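PDB 5Y0T: thermotoga maritima TmcAL from Thermotoga maritima, which belongs to the HIGH nucleotidyl transferase family of the HUP clan and binds adenosine-5'-rp-alpha-thio-triphosphate in a pocket seen in the crystal structure. Local coordinates for residues Gly81-Ala86 with Val173-Ser178; Asp98-Ser103 with Arg187-Lys192. One frame throughout, in Å; residues are numbered along the deposited sequence.

Interaction 1 (Gly81-Ala86 with Val173-Ser178); sequences GFAFGA and VEYIHS
Apolar contact dominates where A83 meets E174 and Y175. The methyl CB of A83 points at the other helix and lies 3.5 Å from CB of E174 and, at the same distance, from CD1 of Y175. CD1 and CE1 are the atoms of the tyrosine ring that meet A83. With CG anti to its carbonyl carbon (chi1 -62°), Y175 swings its ring toward helix 79-92 and brings OH to the edge of the F82 ring, 3.6 Å from CE1 and near the ring plane. The two aromatic side chains cross obliquely.

Both segments are helical, with axes 8.2 Å apart at closest approach and crossing at -48°. The pair belongs to the helical layer against the parallel part of the central sheet, as in the Rossmann-like HUP fold: F82, A86 and Y175 all touch V7 of strand 3-8.

S178 brings a hydroxyl to the interface but spends it within its own helix. Its OG comes as close as 3.2 Å to CA of F84 and lies at the edge of the F84 ring, yet it forms no hydrogen bond across the interface. Instead it turns back to E174 O at 3.0 Å, with the C=O...OG angle at 151°. That carbonyl also accepts S178 N, one donor lying above the E174 peptide plane and the other below it. The carboxylate of E174 is engaged through OE2 in a salt bridge with R143.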
# COMPACT_ATOMS: atom_id res chain seq x y z
N GLY A 81 16.80 -9.77 17.33
CA GLY A 81 15.39 -10.09 17.41
C GLY A 81 15.06 -11.45 16.83
O GLY A 81 14.22 -12.18 17.36
N PHE A 82 15.70 -11.77 15.71
CA PHE A 82 15.52 -13.05 15.03
C PHE A 82 15.87 -14.20 15.99
O PHE A 82 15.09 -15.15 16.19
CB PHE A 82 16.39 -13.08 13.76
CG PHE A 82 16.40 -14.40 13.03
CD1 PHE A 82 17.30 -15.40 13.37
CD2 PHE A 82 15.54 -14.61 11.96
CE1 PHE A 82 17.34 -16.60 12.66
CE2 PHE A 82 15.56 -15.83 11.25
CZ PHE A 82 16.47 -16.82 11.61
N ALA A 83 17.03 -14.08 16.61
CA ALA A 83 17.51 -15.10 17.52
C ALA A 83 16.59 -15.23 18.71
O ALA A 83 16.30 -16.33 19.17
CB ALA A 83 18.94 -14.78 17.98
N PHE A 84 16.12 -14.09 19.21
CA PHE A 84 15.31 -14.11 20.42
C PHE A 84 14.00 -14.83 20.18
O PHE A 84 13.58 -15.65 20.99
CB PHE A 84 15.04 -12.69 20.91
CG PHE A 84 14.12 -12.64 22.11
CD1 PHE A 84 14.58 -13.02 23.36
CD2 PHE A 84 12.80 -12.21 21.97
CE1 PHE A 84 13.74 -12.97 24.48
CE2 PHE A 84 11.96 -12.15 23.08
CZ PHE A 84 12.43 -12.52 24.33
N GLY A 85 13.36 -14.52 19.05
CA GLY A 85 12.14 -15.20 18.67
C GLY A 85 12.35 -16.69 18.48
O GLY A 85 11.58 -17.51 18.95
N ALA A 86 13.42 -17.05 17.78
CA ALA A 86 13.67 -18.44 17.47
C ALA A 86 13.93 -19.30 18.71
O ALA A 86 13.40 -20.40 18.83
CB ALA A 86 14.86 -18.54 16.51
N VAL A 173 25.98 -16.19 18.94
CA VAL A 173 26.07 -15.50 20.22
C VAL A 173 24.69 -15.03 20.63
O VAL A 173 24.30 -15.15 21.79
CB VAL A 173 27.07 -14.30 20.14
CG1 VAL A 173 26.85 -13.31 21.28
CG2 VAL A 173 28.50 -14.83 20.14
N GLU A 174 23.92 -14.53 19.67
CA GLU A 174 22.58 -14.05 19.98
C GLU A 174 21.64 -15.19 20.39
O GLU A 174 20.79 -14.98 21.26
CB GLU A 174 21.98 -13.29 18.80
CG GLU A 174 22.78 -12.02 18.38
CD GLU A 174 22.62 -10.84 19.33
OE1 GLU A 174 22.05 -11.00 20.42
OE2 GLU A 174 23.07 -9.73 18.97
N TYR A 175 21.77 -16.38 19.79
CA TYR A 175 20.95 -17.53 20.25
C TYR A 175 21.24 -17.84 21.72
O TYR A 175 20.33 -18.07 22.52
CB TYR A 175 21.19 -18.82 19.45
CG TYR A 175 20.87 -18.77 17.97
CD1 TYR A 175 19.72 -18.18 17.50
CD2 TYR A 175 21.75 -19.35 17.04
CE1 TYR A 175 19.44 -18.13 16.15
CE2 TYR A 175 21.47 -19.32 15.66
CZ TYR A 175 20.32 -18.71 15.23
OH TYR A 175 20.04 -18.65 13.89
N ILE A 176 22.53 -17.89 22.04
CA ILE A 176 22.95 -18.27 23.37
C ILE A 176 22.55 -17.19 24.37
O ILE A 176 22.05 -17.48 25.46
CB ILE A 176 24.48 -18.52 23.42
CG1 ILE A 176 24.85 -19.72 22.54
CG2 ILE A 176 24.95 -18.76 24.85
CD1 ILE A 176 26.33 -19.80 22.19
N HIS A 177 22.76 -15.94 23.99
CA HIS A 177 22.36 -14.82 24.83
C HIS A 177 20.87 -14.87 25.11
O HIS A 177 20.46 -14.71 26.26
CB HIS A 177 22.73 -13.49 24.17
CG HIS A 177 22.41 -12.29 25.02
ND1 HIS A 177 22.28 -11.03 24.49
CD2 HIS A 177 22.18 -12.17 26.35
CE1 HIS A 177 21.99 -10.18 25.46
NE2 HIS A 177 21.93 -10.84 26.59
N SER A 178 20.07 -15.11 24.08
CA SER A 178 18.61 -15.26 24.23
C SER A 178 18.24 -16.38 25.21
O SER A 178 17.38 -16.20 26.07
CB SER A 178 17.96 -15.53 22.87
OG SER A 178 18.00 -14.35 22.08

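Interaction 2 (Asp98-Ser103 with Arg187-Lys192); sequences DVVFGS and RFHTIK. With TAT (adenosine-5'-rp-alpha-thio-triphosphate), chain E.
R187 grips the D98 carboxylate side-on, giving one nitrogen to each oxygen: NH2 to OD1 at 2.9 Å and NE to OD2 at 3.0 Å. The planes of the two groups are 41° apart; NE points almost straight at OD2 (176°) but comes from above the carboxylate plane. The bend of R187 at chi3 (-61°) turns the guanidinium back to D98. H189 shares OD2, its NE2 donating at 2.7 Å to the anti lone pair. From R187 and H189, two donors to OD2 and one to OD1 would be expected to stabilise the carboxylate's negative charge; OD1 has a further hydrogen bond close by in the chain.

D98, V100, H189 and I191 are on one face of a parallel strand pair, in which five backbone hydrogen bonds alternate between the strands. This edge of the central sheet in the HUP-type nucleotide-binding fold packs that face on helix 15-28. On the other face, V99 and F188 run alongside each other in a common direction, CB of V99 3.7 Å from CE2 of F188. The F101 side chain crosses F188 at about a right angle, with CD2 of F188 at the edge of the F101 ring, while H189 O stands over one face of that ring.

Near the C-terminal ends, G102 N donates to O3' of adenosine-5'-rp-alpha-thio-triphosphate at 3.0 Å, and CD1 of I191 lies 3.6 Å from its N3. V194 O, R193 NH2 and H14 NE2 also hydrogen-bond to the ligand.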
# COMPACT_ATOMS: atom_id res chain seq x y z
N ASP A 98 18.70 -29.61 22.82
CA ASP A 98 19.94 -29.31 22.12
C ASP A 98 19.66 -28.50 20.88
O ASP A 98 18.75 -28.82 20.12
CB ASP A 98 20.70 -30.57 21.69
CG ASP A 98 21.21 -31.39 22.86
OD1 ASP A 98 20.46 -32.24 23.37
OD2 ASP A 98 22.39 -31.20 23.23
N VAL A 99 20.46 -27.47 20.65
CA VAL A 99 20.38 -26.70 19.42
C VAL A 99 21.75 -26.65 18.77
O VAL A 99 22.76 -26.41 19.45
CB VAL A 99 19.84 -25.27 19.66
CG1 VAL A 99 20.09 -24.38 18.44
CG2 VAL A 99 18.36 -25.31 20.01
N VAL A 100 21.79 -26.90 17.47
CA VAL A 100 23.02 -26.90 16.69
C VAL A 100 22.95 -25.86 15.58
O VAL A 100 22.02 -25.88 14.77
CB VAL A 100 23.29 -28.28 16.04
CG1 VAL A 100 24.57 -28.24 15.23
CG2 VAL A 100 23.34 -29.38 17.10
N PHE A 101 23.92 -24.95 15.51
CA PHE A 101 23.94 -23.99 14.42
C PHE A 101 25.27 -24.03 13.68
O PHE A 101 26.29 -24.32 14.28
CB PHE A 101 23.66 -22.56 14.93
CG PHE A 101 24.57 -22.12 16.06
CD1 PHE A 101 24.15 -22.22 17.38
CD2 PHE A 101 25.81 -21.57 15.80
CE1 PHE A 101 24.98 -21.81 18.42
CE2 PHE A 101 26.64 -21.16 16.83
CZ PHE A 101 26.22 -21.28 18.15
N GLY A 102 25.24 -23.71 12.38
CA GLY A 102 26.46 -23.63 11.60
C GLY A 102 27.27 -22.42 12.02
O GLY A 102 26.71 -21.37 12.35
N SER A 103 28.59 -22.57 11.99
CA SER A 103 29.50 -21.56 12.54
C SER A 103 30.75 -21.42 11.67
O SER A 103 31.28 -22.41 11.16
CB SER A 103 29.86 -21.95 13.98
OG SER A 103 31.04 -21.32 14.44
N ARG A 187 21.16 -26.95 25.48
CA ARG A 187 22.59 -27.05 25.18
C ARG A 187 22.85 -26.62 23.73
O ARG A 187 22.22 -27.16 22.82
CB ARG A 187 23.10 -28.47 25.40
CG ARG A 187 23.11 -28.92 26.86
CD ARG A 187 23.49 -30.39 26.97
NE ARG A 187 22.55 -31.25 26.27
CZ ARG A 187 21.70 -32.08 26.87
NH1 ARG A 187 21.69 -32.17 28.19
NH2 ARG A 187 20.88 -32.83 26.15
N PHE A 188 23.77 -25.68 23.53
CA PHE A 188 24.09 -25.18 22.19
C PHE A 188 25.37 -25.80 21.65
O PHE A 188 26.29 -26.12 22.40
CB PHE A 188 24.18 -23.64 22.18
CG PHE A 188 22.84 -22.96 22.30
CD1 PHE A 188 22.29 -22.68 23.54
CD2 PHE A 188 22.10 -22.67 21.16
CE1 PHE A 188 21.05 -22.09 23.65
CE2 PHE A 188 20.84 -22.08 21.25
CZ PHE A 188 20.32 -21.78 22.49
N HIS A 189 25.40 -26.04 20.34
CA HIS A 189 26.55 -26.68 19.69
C HIS A 189 26.81 -25.97 18.37
O HIS A 189 25.87 -25.52 17.74
CB HIS A 189 26.31 -28.15 19.39
CG HIS A 189 25.73 -28.93 20.53
ND1 HIS A 189 26.48 -29.81 21.28
CD2 HIS A 189 24.48 -28.97 21.04
CE1 HIS A 189 25.71 -30.36 22.20
NE2 HIS A 189 24.50 -29.86 22.09
N THR A 190 28.07 -25.90 17.96
CA THR A 190 28.41 -25.42 16.62
C THR A 190 28.78 -26.60 15.74
O THR A 190 29.24 -27.63 16.23
CB THR A 190 29.63 -24.45 16.62
OG1 THR A 190 30.82 -25.17 17.00
CG2 THR A 190 29.43 -23.30 17.57
N ILE A 191 28.52 -26.47 14.44
CA ILE A 191 29.23 -27.28 13.47
C ILE A 191 29.90 -26.33 12.48
O ILE A 191 29.44 -25.20 12.29
CB ILE A 191 28.30 -28.29 12.75
CG1 ILE A 191 27.11 -27.59 12.06
CG2 ILE A 191 27.81 -29.35 13.73
CD1 ILE A 191 27.33 -27.34 10.58
N LYS A 192 30.99 -26.78 11.87
CA LYS A 192 31.73 -25.94 10.94
C LYS A 192 30.99 -25.73 9.62
O LYS A 192 30.63 -26.70 8.96
CB LYS A 192 33.10 -26.55 10.64
CG LYS A 192 33.95 -25.72 9.67
CD LYS A 192 34.56 -24.50 10.36
CE LYS A 192 35.43 -23.68 9.40
NZ LYS A 192 34.56 -22.86 8.47
N1 TAT E . 27.81 -25.72 5.88
C2 TAT E . 27.37 -25.99 7.12
N3 TAT E . 26.24 -25.49 7.64
C4 TAT E . 25.46 -24.66 6.90
C5 TAT E . 25.85 -24.33 5.53
C6 TAT E . 27.12 -24.92 5.04
N6 TAT E . 27.57 -24.67 3.78
N7 TAT E . 24.90 -23.52 5.03
C8 TAT E . 23.96 -23.34 6.00
N9 TAT E . 24.30 -24.02 7.11
PA TAT E . 19.72 -21.05 7.07
PB TAT E . 21.98 -19.54 5.95
PG TAT E . 23.28 -19.17 3.39
C1' TAT E . 23.53 -24.06 8.37
O1A TAT E . 23.53 -20.20 2.30
O1B TAT E . 21.75 -18.06 5.97
S1G TAT E . 19.48 -19.95 8.65
C2' TAT E . 23.37 -22.65 8.92
O2' TAT E . 24.55 -22.19 9.59
O2A TAT E . 18.48 -21.59 6.38
O2B TAT E . 22.94 -20.14 6.94
O2G TAT E . 22.40 -18.03 2.93
C3' TAT E . 22.18 -22.81 9.85
O3' TAT E . 22.59 -23.30 11.14
O3A TAT E . 20.55 -20.29 5.91
O3B TAT E . 22.39 -20.01 4.46
O3G TAT E . 24.48 -18.72 4.18
C4' TAT E . 21.36 -23.88 9.14
O4' TAT E . 22.20 -24.53 8.19
C5' TAT E . 20.15 -23.28 8.40
O5' TAT E . 20.64 -22.30 7.49

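Interaction 1 is wholly buried and relies on apolar contact, with no hydrogen bond across it. Interaction 2 runs from a buried strand to a partly exposed one and is held by backbone bonds and a charged cluster, burying 678 Å² against 267 Å². They are built from the same two chain regions: helix 79-92 leads into strand 98-103, and helix 167-182 into strand 187-192. Their centres are 13 Å apart, and they touch where helix 167-182 packs on the sheet: CD2 of Y175 is 3.8 Å from CD1 of F101, and CG1 of I176 is 3.8 Å from CG of F188. Four residues of interaction 2 belong to the ligand pocket; in interaction 1 the F82 side chain comes within about 5 Å of the ligand.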